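Local coordinates for A rubisco-like protein (Burkholderia fungorum, PDB 3NWR) that belongs to the rubisco-like branch of the RuBisCO large-chain family and is probably a lyase, at residues A303-T306 / L307-S311. Numbering follows the deposited sequence.
Sequences AYQT and LWRLS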
ATOM      1  N   ALA A 303       7.445  -9.803   7.535  1.00 12.40           N
ATOM      2  CA  ALA A 303       8.070  -8.740   6.760  1.00 11.70           C
ATOM      3  C   ALA A 303       7.284  -7.429   6.890  1.00 12.66           C
ATOM      4  O   ALA A 303       7.862  -6.362   7.123  1.00 12.65           O
ATOM      5  CB  ALA A 303       8.191  -9.146   5.295  1.00 12.35           C
ATOM      6  N   TYR A 304       5.970  -7.524   6.706  1.00 11.26           N
ATOM      7  CA  TYR A 304       5.076  -6.374   6.797  1.00 11.94           C
ATOM      8  C   TYR A 304       5.254  -5.633   8.125  1.00 12.31           C
ATOM      9  O   TYR A 304       5.432  -4.403   8.156  1.00 11.70           O
ATOM     10  CB  TYR A 304       3.637  -6.873   6.660  1.00 11.12           C
ATOM     11  CG  TYR A 304       2.552  -5.817   6.708  1.00 11.77           C
ATOM     12  CD1 TYR A 304       2.338  -4.954   5.633  1.00 11.44           C
ATOM     13  CD2 TYR A 304       1.710  -5.720   7.815  1.00 13.17           C
ATOM     14  CE1 TYR A 304       1.317  -3.994   5.685  1.00 12.99           C
ATOM     15  CE2 TYR A 304       0.692  -4.778   7.869  1.00 11.81           C
ATOM     16  CZ  TYR A 304       0.502  -3.927   6.802  1.00 11.77           C
ATOM     17  OH  TYR A 304      -0.522  -3.010   6.872  1.00 12.56           O
ATOM     18  N   GLN A 305       5.195  -6.378   9.226  1.00 11.50           N
ATOM     19  CA  GLN A 305       5.293  -5.782  10.562  1.00 11.33           C
ATOM     20  C   GLN A 305       6.700  -5.262  10.849  1.00 12.51           C
ATOM     21  O   GLN A 305       6.867  -4.320  11.614  1.00 11.64           O
ATOM     22  CB  GLN A 305       4.818  -6.766  11.644  1.00 11.52           C
ATOM     23  CG  GLN A 305       5.692  -8.012  11.815  1.00 12.77           C
ATOM     24  CD  GLN A 305       6.654  -7.915  12.984  1.00 11.99           C
ATOM     25  OE1 GLN A 305       6.288  -7.464  14.070  1.00 13.20           O
ATOM     26  NE2 GLN A 305       7.891  -8.380  12.775  1.00 15.46           N
ATOM     27  N   THR A 306       7.711  -5.862  10.222  1.00 11.82           N
ATOM     28  CA  THR A 306       9.059  -5.304  10.329  1.00 11.16           C
ATOM     29  C   THR A 306       9.094  -3.886   9.759  1.00 12.18           C
ATOM     30  O   THR A 306       9.515  -2.940  10.441  1.00 11.72           O
ATOM     31  CB  THR A 306      10.098  -6.174   9.612  1.00 11.94           C
ATOM     32  OG1 THR A 306      10.173  -7.456  10.249  1.00 12.76           O
ATOM     33  CG2 THR A 306      11.466  -5.508   9.658  1.00 12.63           C
ATOM     34  N   LEU A 307       8.640  -3.735   8.513  1.00 11.15           N
ATOM     35  CA  LEU A 307       8.633  -2.421   7.881  1.00 11.45           C
ATOM     36  C   LEU A 307       7.807  -1.431   8.685  1.00 13.72           C
ATOM     37  O   LEU A 307       8.255  -0.315   8.952  1.00 12.14           O
ATOM     38  CB  LEU A 307       8.095  -2.522   6.461  1.00 11.03           C
ATOM     39  CG  LEU A 307       8.933  -3.368   5.511  1.00 11.85           C
ATOM     40  CD1 LEU A 307       8.157  -3.551   4.221  1.00 12.57           C
ATOM     41  CD2 LEU A 307      10.272  -2.692   5.253  1.00 13.42           C
ATOM     42  N   TRP A 308       6.605  -1.830   9.087  1.00 10.64           N
ATOM     43  CA  TRP A 308       5.764  -0.912   9.857  1.00 11.21           C
ATOM     44  C   TRP A 308       6.339  -0.538  11.221  1.00 11.82           C
ATOM     45  O   TRP A 308       6.205   0.592  11.665  1.00 11.25           O
ATOM     46  CB  TRP A 308       4.299  -1.395   9.913  1.00 11.53           C
ATOM     47  CG  TRP A 308       3.642  -0.973   8.657  1.00 11.11           C
ATOM     48  CD1 TRP A 308       3.291  -1.753   7.579  1.00 11.50           C
ATOM     49  CD2 TRP A 308       3.364   0.370   8.291  1.00 11.10           C
ATOM     50  NE1 TRP A 308       2.775  -0.955   6.574  1.00 12.98           N
ATOM     51  CE2 TRP A 308       2.809   0.351   6.997  1.00 10.03           C
ATOM     52  CE3 TRP A 308       3.510   1.597   8.950  1.00 11.92           C
ATOM     53  CZ2 TRP A 308       2.404   1.520   6.344  1.00 11.49           C
ATOM     54  CZ3 TRP A 308       3.118   2.743   8.303  1.00 11.86           C
ATOM     55  CH2 TRP A 308       2.573   2.701   7.012  1.00 11.12           C
ATOM     56  N   ARG A 309       7.012  -1.478  11.877  1.00 11.91           N
ATOM     57  CA  ARG A 309       7.595  -1.158  13.170  1.00 10.88           C
ATOM     58  C   ARG A 309       8.715  -0.118  13.052  1.00 12.04           C
ATOM     59  O   ARG A 309       8.967   0.635  13.994  1.00 12.27           O
ATOM     60  CB  ARG A 309       8.047  -2.435  13.868  1.00 12.83           C
ATOM     61  CG  ARG A 309       6.873  -3.147  14.525  1.00 11.97           C
ATOM     62  CD  ARG A 309       7.198  -4.569  14.947  1.00 12.57           C
ATOM     63  NE  ARG A 309       8.203  -4.624  16.003  1.00 13.79           N
ATOM     64  CZ  ARG A 309       8.595  -5.758  16.571  1.00 14.02           C
ATOM     65  NH1 ARG A 309       9.516  -5.741  17.530  1.00 13.61           N
ATOM     66  NH2 ARG A 309       8.059  -6.915  16.174  1.00 14.04           N
ATOM     67  N   LEU A 310       9.359  -0.046  11.891  1.00 12.46           N
ATOM     68  CA  LEU A 310      10.376   0.986  11.666  1.00 11.83           C
ATOM     69  C   LEU A 310       9.795   2.402  11.673  1.00 12.14           C
ATOM     70  O   LEU A 310      10.538   3.378  11.828  1.00 13.05           O
ATOM     71  CB  LEU A 310      11.159   0.739  10.369  1.00 11.38           C
ATOM     72  CG  LEU A 310      11.909  -0.598  10.306  1.00 11.01           C
ATOM     73  CD1 LEU A 310      12.548  -0.805   8.931  1.00 13.42           C
ATOM     74  CD2 LEU A 310      12.969  -0.689  11.405  1.00 12.85           C
ATOM     75  N   SER A 311       8.480   2.529  11.498  1.00 11.67           N
ATOM     76  CA  SER A 311       7.848   3.853  11.568  1.00 11.07           C
ATOM     77  C   SER A 311       7.509   4.262  12.994  1.00 13.73           C
ATOM     78  O   SER A 311       7.103   5.400  13.244  1.00 14.50           O
ATOM     79  CB  SER A 311       6.582   3.917  10.714  1.00 11.49           C
ATOM     80  OG  SER A 311       5.534   3.178  11.316  1.00 12.12           O
TER
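Ala-303 O accepts a hydrogen bond from Leu-307 N at 3.1 Å, one i-to-i+4 bond of helix 301-309, and CG of Leu-307 leans against the same carbonyl oxygen. One residue on, Tyr-304 and Trp-308 form a T-shaped (edge-to-face) pair: the pyrrole edge of the indole points at one face of the phenol ring, with centroids 4.7 Å apart and planes at 61°. CD1 and NE1 of Trp-308 do the touching, each 3.5 Å from Tyr-304 CE1, so the indole meets the phenol toward its rim. Tyr-304 CG is anti to the backbone N (chi1 -179°), which stands the ring beside the next turn; its OH is hydrogen-bonded to Asn-263, and Phe-267 meets the indole. The helix connects parallel strands 280-284 and 315-319 in a right-handed beta-alpha-beta crossover of the TIM-barrel catalytic domain, and Ala-303, Thr-306 and Leu-307 pack on Leu-132 of strand 126-133, in the N-terminal domain. Gln-305 runs alongside Arg-309, its side chain kinked about the CB-CG bond, and OE1 accepts a hydrogen bond from NH2 of Arg-309 at 2.8 Å on a lone pair, in the guanidinium plane. The amide itself is turned 71° from that plane. NH1 forms a salt bridge to Asp-349 and a hydrogen bond to Thr-341 O, which together with the Gln-305 bond should hold the guanidinium in its rotation, while Gln-305 NE2 reaches back to Gln-302 O. Thr-306 O accepts Leu-310 N at 3.2 Å, with Leu-310 CG 3.4 Å from that oxygen; Thr-306 OG1 is hydrogen-bonded to Gln-302 O, one turn earlier.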